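KmHsv2 (Kluyveromyces marxianus, PDB 3VU4) is a seven-bladed beta-propeller protein related to the autophagy factor Atg18, and probably binds membrane phosphoinositides. Local coordinates at residues Gly159-Thr164 with Asn196-Val201; Ile220-Thr225 with Arg232-Gly237. All coordinates share one frame; numbering follows the deposited sequence.

Contact 1 of 2, residues Gly159-Thr164 with Asn196-Val201; sequences GQIHIT and NPIKMV. With SO4 (sulfate ion), chain E.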
ATOM      1  N   GLY A 159      15.346   4.373  11.450  1.00 38.71           N
ATOM      2  CA  GLY A 159      15.262   5.248  10.295  1.00 40.20           C
ATOM      3  C   GLY A 159      16.004   4.667   9.097  1.00 41.54           C
ATOM      4  O   GLY A 159      16.126   5.322   8.055  1.00 44.12           O
ATOM      5  N   GLN A 160      16.484   3.433   9.238  1.00 39.22           N
ATOM      6  CA  GLN A 160      17.236   2.759   8.186  1.00 38.98           C
ATOM      7  C   GLN A 160      16.522   1.540   7.610  1.00 38.18           C
ATOM      8  O   GLN A 160      15.973   0.741   8.356  1.00 40.11           O
ATOM      9  CB  GLN A 160      18.599   2.335   8.741  1.00 39.05           C
ATOM     10  CG  GLN A 160      19.436   1.531   7.772  1.00 41.23           C
ATOM     11  CD  GLN A 160      20.738   1.059   8.384  1.00 43.70           C
ATOM     12  OE1 GLN A 160      21.057  -0.128   8.342  1.00 46.87           O
ATOM     13  NE2 GLN A 160      21.497   1.985   8.952  1.00 44.45           N
ATOM     14  N   ILE A 161      16.522   1.396   6.285  1.00 37.76           N
ATOM     15  CA  ILE A 161      15.886   0.238   5.668  1.00 38.37           C
ATOM     16  C   ILE A 161      16.859  -0.612   4.861  1.00 39.99           C
ATOM     17  O   ILE A 161      17.895  -0.137   4.403  1.00 40.58           O
ATOM     18  CB  ILE A 161      14.706   0.616   4.743  1.00 37.99           C
ATOM     19  CG1 ILE A 161      15.161   1.582   3.649  1.00 38.91           C
ATOM     20  CG2 ILE A 161      13.583   1.186   5.561  1.00 37.08           C
ATOM     21  CD1 ILE A 161      14.082   1.873   2.622  1.00 37.78           C
ATOM     22  N   HIS A 162      16.502  -1.881   4.705  1.00 41.80           N
ATOM     23  CA  HIS A 162      17.297  -2.854   3.971  1.00 43.83           C
ATOM     24  C   HIS A 162      16.413  -3.380   2.843  1.00 44.37           C
ATOM     25  O   HIS A 162      15.251  -3.710   3.069  1.00 43.51           O
ATOM     26  CB  HIS A 162      17.687  -4.020   4.891  1.00 46.66           C
ATOM     27  CG  HIS A 162      18.554  -3.622   6.045  1.00 51.16           C
ATOM     28  ND1 HIS A 162      19.930  -3.713   6.011  1.00 53.54           N
ATOM     29  CD2 HIS A 162      18.243  -3.098   7.256  1.00 52.54           C
ATOM     30  CE1 HIS A 162      20.428  -3.264   7.150  1.00 52.50           C
ATOM     31  NE2 HIS A 162      19.426  -2.884   7.923  1.00 52.29           N
ATOM     32  N   ILE A 163      16.958  -3.444   1.631  1.00 44.80           N
ATOM     33  CA  ILE A 163      16.209  -3.950   0.482  1.00 45.66           C
ATOM     34  C   ILE A 163      16.873  -5.250   0.042  1.00 47.18           C
ATOM     35  O   ILE A 163      18.084  -5.293  -0.181  1.00 47.02           O
ATOM     36  CB  ILE A 163      16.241  -2.956  -0.707  1.00 44.59           C
ATOM     37  CG1 ILE A 163      15.662  -1.610  -0.276  1.00 43.59           C
ATOM     38  CG2 ILE A 163      15.461  -3.534  -1.897  1.00 43.20           C
ATOM     39  CD1 ILE A 163      15.764  -0.542  -1.343  1.00 44.74           C
ATOM     40  N   THR A 164      16.094  -6.312  -0.081  1.00 48.87           N
ATOM     41  CA  THR A 164      16.675  -7.578  -0.494  1.00 52.15           C
ATOM     42  C   THR A 164      15.797  -8.319  -1.483  1.00 53.90           C
ATOM     43  O   THR A 164      14.573  -8.302  -1.372  1.00 53.42           O
ATOM     44  CB  THR A 164      16.969  -8.490   0.730  1.00 51.95           C
ATOM     45  OG1 THR A 164      17.494  -9.740   0.272  1.00 53.51           O
ATOM     46  CG2 THR A 164      15.713  -8.748   1.535  1.00 51.37           C
ATOM     47  N   ASN A 196      14.548  10.045  12.058  1.00 42.46           N
ATOM     48  CA  ASN A 196      13.551   9.583  13.002  1.00 43.82           C
ATOM     49  C   ASN A 196      13.005   8.245  12.553  1.00 42.39           C
ATOM     50  O   ASN A 196      13.271   7.808  11.436  1.00 43.09           O
ATOM     51  CB  ASN A 196      12.435  10.610  13.111  1.00 47.62           C
ATOM     52  CG  ASN A 196      12.932  11.926  13.645  1.00 52.52           C
ATOM     53  OD1 ASN A 196      13.528  11.988  14.726  1.00 52.77           O
ATOM     54  ND2 ASN A 196      12.703  12.993  12.891  1.00 56.82           N
ATOM     55  N   PRO A 197      12.246   7.567  13.423  1.00 40.11           N
ATOM     56  CA  PRO A 197      11.690   6.265  13.051  1.00 39.72           C
ATOM     57  C   PRO A 197      10.827   6.345  11.799  1.00 39.13           C
ATOM     58  O   PRO A 197      10.041   7.279  11.637  1.00 40.64           O
ATOM     59  CB  PRO A 197      10.877   5.876  14.288  1.00 39.00           C
ATOM     60  CG  PRO A 197      11.661   6.475  15.394  1.00 38.62           C
ATOM     61  CD  PRO A 197      12.015   7.847  14.852  1.00 39.21           C
ATOM     62  N   ILE A 198      10.969   5.361  10.920  1.00 37.10           N
ATOM     63  CA  ILE A 198      10.184   5.321   9.701  1.00 37.39           C
ATOM     64  C   ILE A 198       8.714   5.007   9.978  1.00 38.84           C
ATOM     65  O   ILE A 198       8.375   4.094  10.748  1.00 37.76           O
ATOM     66  CB  ILE A 198      10.748   4.271   8.722  1.00 39.57           C
ATOM     67  CG1 ILE A 198      11.959   4.859   7.987  1.00 40.86           C
ATOM     68  CG2 ILE A 198       9.665   3.813   7.743  1.00 38.54           C
ATOM     69  CD1 ILE A 198      12.681   3.867   7.118  1.00 41.93           C
ATOM     70  N   LYS A 199       7.841   5.777   9.337  1.00 39.42           N
ATOM     71  CA  LYS A 199       6.407   5.600   9.478  1.00 39.19           C
ATOM     72  C   LYS A 199       5.940   4.423   8.629  1.00 39.35           C
ATOM     73  O   LYS A 199       5.250   3.525   9.121  1.00 40.65           O
ATOM     74  CB  LYS A 199       5.682   6.880   9.057  1.00 40.10           C
ATOM     75  CG  LYS A 199       4.162   6.809   9.155  1.00 41.77           C
ATOM     76  CD  LYS A 199       3.722   6.386  10.537  1.00 41.03           C
ATOM     77  CE  LYS A 199       2.216   6.452  10.678  1.00 43.79           C
ATOM     78  NZ  LYS A 199       1.789   5.745  11.916  1.00 45.91           N
ATOM     79  N   MET A 200       6.319   4.436   7.354  1.00 38.35           N
ATOM     80  CA  MET A 200       5.959   3.366   6.423  1.00 37.81           C
ATOM     81  C   MET A 200       6.799   3.462   5.158  1.00 37.14           C
ATOM     82  O   MET A 200       7.349   4.524   4.860  1.00 37.06           O
ATOM     83  CB  MET A 200       4.487   3.464   6.031  1.00 37.23           C
ATOM     84  CG  MET A 200       4.133   4.751   5.317  1.00 38.74           C
ATOM     85  SD  MET A 200       2.430   4.772   4.746  1.00 41.70           S
ATOM     86  CE  MET A 200       1.660   5.488   6.167  1.00 42.85           C
ATOM     87  N   VAL A 201       6.910   2.356   4.427  1.00 35.18           N
ATOM     88  CA  VAL A 201       7.655   2.362   3.171  1.00 34.43           C
ATOM     89  C   VAL A 201       6.754   1.804   2.084  1.00 35.62           C
ATOM     90  O   VAL A 201       5.899   0.966   2.350  1.00 34.48           O
ATOM     91  CB  VAL A 201       8.977   1.546   3.247  1.00 32.27           C
ATOM     92  CG1 VAL A 201       9.877   2.123   4.344  1.00 31.51           C
ATOM     93  CG2 VAL A 201       8.695   0.091   3.472  1.00 28.45           C
TER
HETATM   94  S   SO4 E 403      13.743  12.858   8.958  1.00 59.90           S
HETATM   95  O1  SO4 E 403      14.872  12.319   8.175  1.00 61.71           O
HETATM   96  O2  SO4 E 403      12.607  13.099   8.050  1.00 61.36           O
HETATM   97  O3  SO4 E 403      13.329  11.896   9.997  1.00 62.03           O
HETATM   98  O4  SO4 E 403      14.171  14.109   9.613  1.00 60.81           O
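Ile198 reaches across to Gly159 and Ile161 with CG1 and CD1, the two carbons of its longer branch. Its CG1 stands beside the backbone N (chi1 -80°) and the branch then runs extended, so that CG1 comes to 4.0 Å from Gly159 CA and CD1 to 3.9 Å from Gly159 O. The same CD1 meets methyl CG2 of Ile161, the side chains meeting roughly perpendicular. On Ile161 it is this short branch that works twice, because CG2 also touches Val201 CG1 at 4.0 Å where their side chains run antiparallel past one another. No hydrogen bond joins the two segments; Gly159 CA simply packs by Asn196 O. Asn196 N donates to O3 of a sulfate ion, probably from the crystallisation liquor, at 3.0 Å. Its side-chain amide adds a weak bond to the same oxygen. With an alanine in place of Ile198, CG1 and CD1 would be gone, which would probably open a gap on the 198-201 side of the seam and leave Ile161 CG2 without one of its two apolar neighbours. The contact spans two adjacent blades of the propeller: Ile161 rests on Val151 and Ile191 of its own blade, while Ile161 and Val201 both touch Thr212 on strand 209-214 of the next.

Contact 2 of 2, residues Ile220-Thr225 with Arg232-Gly237; sequences IRVFKT and REFRRG. With SO4 (sulfate ion), chain E.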
ATOM      1  N   ILE A 220       9.184  13.440   2.577  1.00 42.53           N
ATOM      2  CA  ILE A 220       8.903  12.146   1.974  1.00 37.66           C
ATOM      3  C   ILE A 220      10.065  11.923   0.981  1.00 37.69           C
ATOM      4  O   ILE A 220      10.450  12.841   0.249  1.00 37.39           O
ATOM      5  CB  ILE A 220       7.560  12.143   1.218  1.00 35.50           C
ATOM      6  CG1 ILE A 220       6.403  12.308   2.206  1.00 33.69           C
ATOM      7  CG2 ILE A 220       7.396  10.836   0.449  1.00 33.88           C
ATOM      8  CD1 ILE A 220       5.028  12.358   1.561  1.00 26.79           C
ATOM      9  N   ARG A 221      10.646  10.724   0.977  1.00 36.04           N
ATOM     10  CA  ARG A 221      11.769  10.433   0.091  1.00 34.27           C
ATOM     11  C   ARG A 221      11.546   9.248  -0.829  1.00 35.63           C
ATOM     12  O   ARG A 221      10.826   8.303  -0.493  1.00 36.53           O
ATOM     13  CB  ARG A 221      13.048  10.186   0.897  1.00 30.29           C
ATOM     14  CG  ARG A 221      13.463  11.359   1.760  1.00 30.68           C
ATOM     15  CD  ARG A 221      14.868  11.197   2.327  1.00 29.94           C
ATOM     16  NE  ARG A 221      15.325  12.446   2.927  1.00 33.27           N
ATOM     17  CZ  ARG A 221      15.348  12.702   4.235  1.00 34.99           C
ATOM     18  NH1 ARG A 221      14.951  11.785   5.116  1.00 34.53           N
ATOM     19  NH2 ARG A 221      15.726  13.897   4.666  1.00 33.17           N
ATOM     20  N   VAL A 222      12.174   9.306  -2.001  1.00 34.74           N
ATOM     21  CA  VAL A 222      12.061   8.228  -2.961  1.00 34.51           C
ATOM     22  C   VAL A 222      13.455   7.785  -3.352  1.00 37.17           C
ATOM     23  O   VAL A 222      14.281   8.615  -3.741  1.00 40.11           O
ATOM     24  CB  VAL A 222      11.312   8.671  -4.223  1.00 33.32           C
ATOM     25  CG1 VAL A 222      11.099   7.472  -5.126  1.00 31.55           C
ATOM     26  CG2 VAL A 222       9.985   9.303  -3.855  1.00 29.11           C
ATOM     27  N   PHE A 223      13.715   6.482  -3.245  1.00 38.07           N
ATOM     28  CA  PHE A 223      15.015   5.913  -3.588  1.00 38.54           C
ATOM     29  C   PHE A 223      14.878   4.823  -4.641  1.00 40.50           C
ATOM     30  O   PHE A 223      13.812   4.219  -4.778  1.00 38.24           O
ATOM     31  CB  PHE A 223      15.698   5.268  -2.365  1.00 38.22           C
ATOM     32  CG  PHE A 223      15.800   6.164  -1.151  1.00 38.52           C
ATOM     33  CD1 PHE A 223      14.723   6.302  -0.270  1.00 37.90           C
ATOM     34  CD2 PHE A 223      16.981   6.854  -0.876  1.00 36.83           C
ATOM     35  CE1 PHE A 223      14.821   7.110   0.869  1.00 36.36           C
ATOM     36  CE2 PHE A 223      17.092   7.668   0.262  1.00 36.78           C
ATOM     37  CZ  PHE A 223      16.009   7.795   1.136  1.00 37.71           C
ATOM     38  N   LYS A 224      15.966   4.580  -5.387  1.00 44.31           N
ATOM     39  CA  LYS A 224      16.003   3.505  -6.384  1.00 44.61           C
ATOM     40  C   LYS A 224      16.257   2.263  -5.548  1.00 43.74           C
ATOM     41  O   LYS A 224      17.135   2.275  -4.686  1.00 42.91           O
ATOM     42  CB  LYS A 224      17.191   3.641  -7.330  1.00 48.81           C
ATOM     43  CG  LYS A 224      17.130   4.721  -8.380  1.00 53.78           C
ATOM     44  CD  LYS A 224      18.434   4.667  -9.178  1.00 58.00           C
ATOM     45  CE  LYS A 224      18.544   5.787 -10.198  1.00 62.59           C
ATOM     46  NZ  LYS A 224      19.954   5.952 -10.671  1.00 63.63           N
ATOM     47  N   THR A 225      15.514   1.195  -5.795  1.00 43.72           N
ATOM     48  CA  THR A 225      15.709  -0.028  -5.028  1.00 46.05           C
ATOM     49  C   THR A 225      16.983  -0.774  -5.420  1.00 48.27           C
ATOM     50  O   THR A 225      17.499  -1.593  -4.654  1.00 48.05           O
ATOM     51  CB  THR A 225      14.515  -0.981  -5.192  1.00 46.22           C
ATOM     52  OG1 THR A 225      14.290  -1.226  -6.586  1.00 46.01           O
ATOM     53  CG2 THR A 225      13.261  -0.375  -4.562  1.00 45.39           C
ATOM     54  N   ARG A 232      14.151  11.386  -5.366  1.00 39.52           N
ATOM     55  CA  ARG A 232      13.216  12.492  -5.155  1.00 35.84           C
ATOM     56  C   ARG A 232      13.014  12.812  -3.677  1.00 35.10           C
ATOM     57  O   ARG A 232      13.182  11.954  -2.803  1.00 33.39           O
ATOM     58  CB  ARG A 232      11.852  12.156  -5.748  1.00 34.89           C
ATOM     59  CG  ARG A 232      11.845  11.907  -7.224  1.00 38.90           C
ATOM     60  CD  ARG A 232      11.721  13.196  -8.000  1.00 41.34           C
ATOM     61  NE  ARG A 232      11.712  12.923  -9.431  1.00 45.27           N
ATOM     62  CZ  ARG A 232      12.696  13.257 -10.258  1.00 43.79           C
ATOM     63  NH1 ARG A 232      13.768  13.882  -9.792  1.00 43.82           N
ATOM     64  NH2 ARG A 232      12.607  12.960 -11.541  1.00 40.44           N
ATOM     65  N   GLU A 233      12.641  14.054  -3.410  1.00 32.76           N
ATOM     66  CA  GLU A 233      12.367  14.479  -2.054  1.00 35.34           C
ATOM     67  C   GLU A 233      11.231  15.500  -2.125  1.00 35.25           C
ATOM     68  O   GLU A 233      11.259  16.419  -2.947  1.00 32.31           O
ATOM     69  CB  GLU A 233      13.612  15.084  -1.382  1.00 34.91           C
ATOM     70  CG  GLU A 233      13.571  14.937   0.134  1.00 41.58           C
ATOM     71  CD  GLU A 233      14.831  15.418   0.857  1.00 45.11           C
ATOM     72  OE1 GLU A 233      14.983  16.641   1.059  1.00 47.10           O
ATOM     73  OE2 GLU A 233      15.668  14.570   1.230  1.00 46.36           O
ATOM     74  N   PHE A 234      10.218  15.304  -1.283  1.00 35.28           N
ATOM     75  CA  PHE A 234       9.071  16.201  -1.238  1.00 37.59           C
ATOM     76  C   PHE A 234       8.873  16.738   0.175  1.00 38.48           C
ATOM     77  O   PHE A 234       9.140  16.045   1.150  1.00 38.99           O
ATOM     78  CB  PHE A 234       7.816  15.456  -1.675  1.00 36.23           C
ATOM     79  CG  PHE A 234       7.936  14.800  -3.011  1.00 35.33           C
ATOM     80  CD1 PHE A 234       7.933  15.556  -4.175  1.00 33.59           C
ATOM     81  CD2 PHE A 234       8.044  13.416  -3.109  1.00 36.01           C
ATOM     82  CE1 PHE A 234       8.035  14.944  -5.424  1.00 33.63           C
ATOM     83  CE2 PHE A 234       8.146  12.793  -4.353  1.00 35.39           C
ATOM     84  CZ  PHE A 234       8.140  13.561  -5.512  1.00 34.29           C
ATOM     85  N   ARG A 235       8.404  17.973   0.283  1.00 41.32           N
ATOM     86  CA  ARG A 235       8.158  18.583   1.582  1.00 46.53           C
ATOM     87  C   ARG A 235       6.656  18.599   1.760  1.00 48.38           C
ATOM     88  O   ARG A 235       5.930  18.989   0.853  1.00 49.20           O
ATOM     89  CB  ARG A 235       8.692  20.009   1.602  1.00 50.27           C
ATOM     90  CG  ARG A 235      10.102  20.119   1.063  1.00 59.16           C
ATOM     91  CD  ARG A 235      11.130  19.924   2.144  1.00 63.62           C
ATOM     92  NE  ARG A 235      11.512  21.209   2.718  1.00 69.17           N
ATOM     93  CZ  ARG A 235      12.329  21.351   3.756  1.00 72.13           C
ATOM     94  NH1 ARG A 235      12.853  20.281   4.344  1.00 71.35           N
ATOM     95  NH2 ARG A 235      12.627  22.568   4.197  1.00 75.19           N
ATOM     96  N   ARG A 236       6.180  18.160   2.915  1.00 51.93           N
ATOM     97  CA  ARG A 236       4.750  18.142   3.157  1.00 54.71           C
ATOM     98  C   ARG A 236       4.321  19.532   3.582  1.00 57.42           C
ATOM     99  O   ARG A 236       3.162  19.926   3.427  1.00 58.36           O
ATOM    100  CB  ARG A 236       4.424  17.100   4.227  1.00 55.31           C
ATOM    101  CG  ARG A 236       4.485  15.679   3.685  1.00 54.66           C
ATOM    102  CD  ARG A 236       4.635  14.604   4.757  1.00 54.41           C
ATOM    103  NE  ARG A 236       3.604  14.595   5.799  1.00 55.14           N
ATOM    104  CZ  ARG A 236       2.331  14.954   5.640  1.00 54.01           C
ATOM    105  NH1 ARG A 236       1.874  15.386   4.466  1.00 54.92           N
ATOM    106  NH2 ARG A 236       1.504  14.851   6.667  1.00 52.66           N
ATOM    107  N   GLY A 237       5.281  20.286   4.098  1.00 60.19           N
ATOM    108  CA  GLY A 237       4.995  21.637   4.533  1.00 65.58           C
ATOM    109  C   GLY A 237       3.757  21.793   5.406  1.00 68.47           C
ATOM    110  O   GLY A 237       3.740  21.376   6.570  1.00 67.99           O
TER
HETATM  111  S   SO4 E 403      13.743  12.858   8.958  1.00 59.90           S
HETATM  112  O1  SO4 E 403      14.872  12.319   8.175  1.00 61.71           O
HETATM  113  O2  SO4 E 403      12.607  13.099   8.050  1.00 61.36           O
HETATM  114  O3  SO4 E 403      13.329  11.896   9.997  1.00 62.03           O
HETATM  115  O4  SO4 E 403      14.171  14.109   9.613  1.00 60.81           O
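Arg221 and Glu233 extend alongside each other from the same face of the sheet and form a salt bridge from NE to OE2 at 2.7 Å. The carboxylate oxygen sits in the plane of the guanidinium, yet is itself approached from above the carboxylate plane, the two groups being turned 69° apart. Arg221 NH1 makes a nearly straight bond (175°) to sulfate O1 at 3.1 Å, so two anions grip the guanidinium along its edge. At the base of these side chains, antiparallel backbone bonds tie Ile220 to Phe234 in both directions, with Phe234 N 2.9 Å from Ile220 O, and likewise pair Val222 with Arg232. On the face shared by Ile220, Val222, Arg232 and Phe234 the touching atoms are carbons: the Val222 torsion (chi1 -174°) puts CG2 against both Arg232 CB and the ring, 4.0 Å from Phe234 CE2. Arg232 turns its polar end away to Ile269 O. Farther along, Ile220 CG1 meets Arg236 CD at 3.9 Å, while Arg236 NH2 bridges to Asp239. Phe234-Gly237 spell the FRRG motif of PROPPINs. The sulfate, also held by His194, Thr195, Asn196 and Ser214, probably marks a phosphate-binding pocket in which Glu233 helps to orient Arg221.

Strand 198-203 of contact 1 and strands 219-224 and 230-235 of contact 2 belong to one four-stranded blade, of which 198-203 and 230-235 are the outermost strands. Contact 1 is buried, involves apolar side chains and a glycine, and packs this blade against the preceding one with no hydrogen bond between its two segments. Contact 2 lies within the blade, between its last two strands, where backbone pairing does the holding; one face meets through carbon atoms, the other carries the Arg221-Glu233 salt bridge, and the whole is only partly buried. Their centres are about 13 Å apart, yet Ile163 CD1 packs 3.7 Å from Thr225 CA. Both also reach the same sulfate, contact 1 mainly by a backbone NH and contact 2 by a guanidinium.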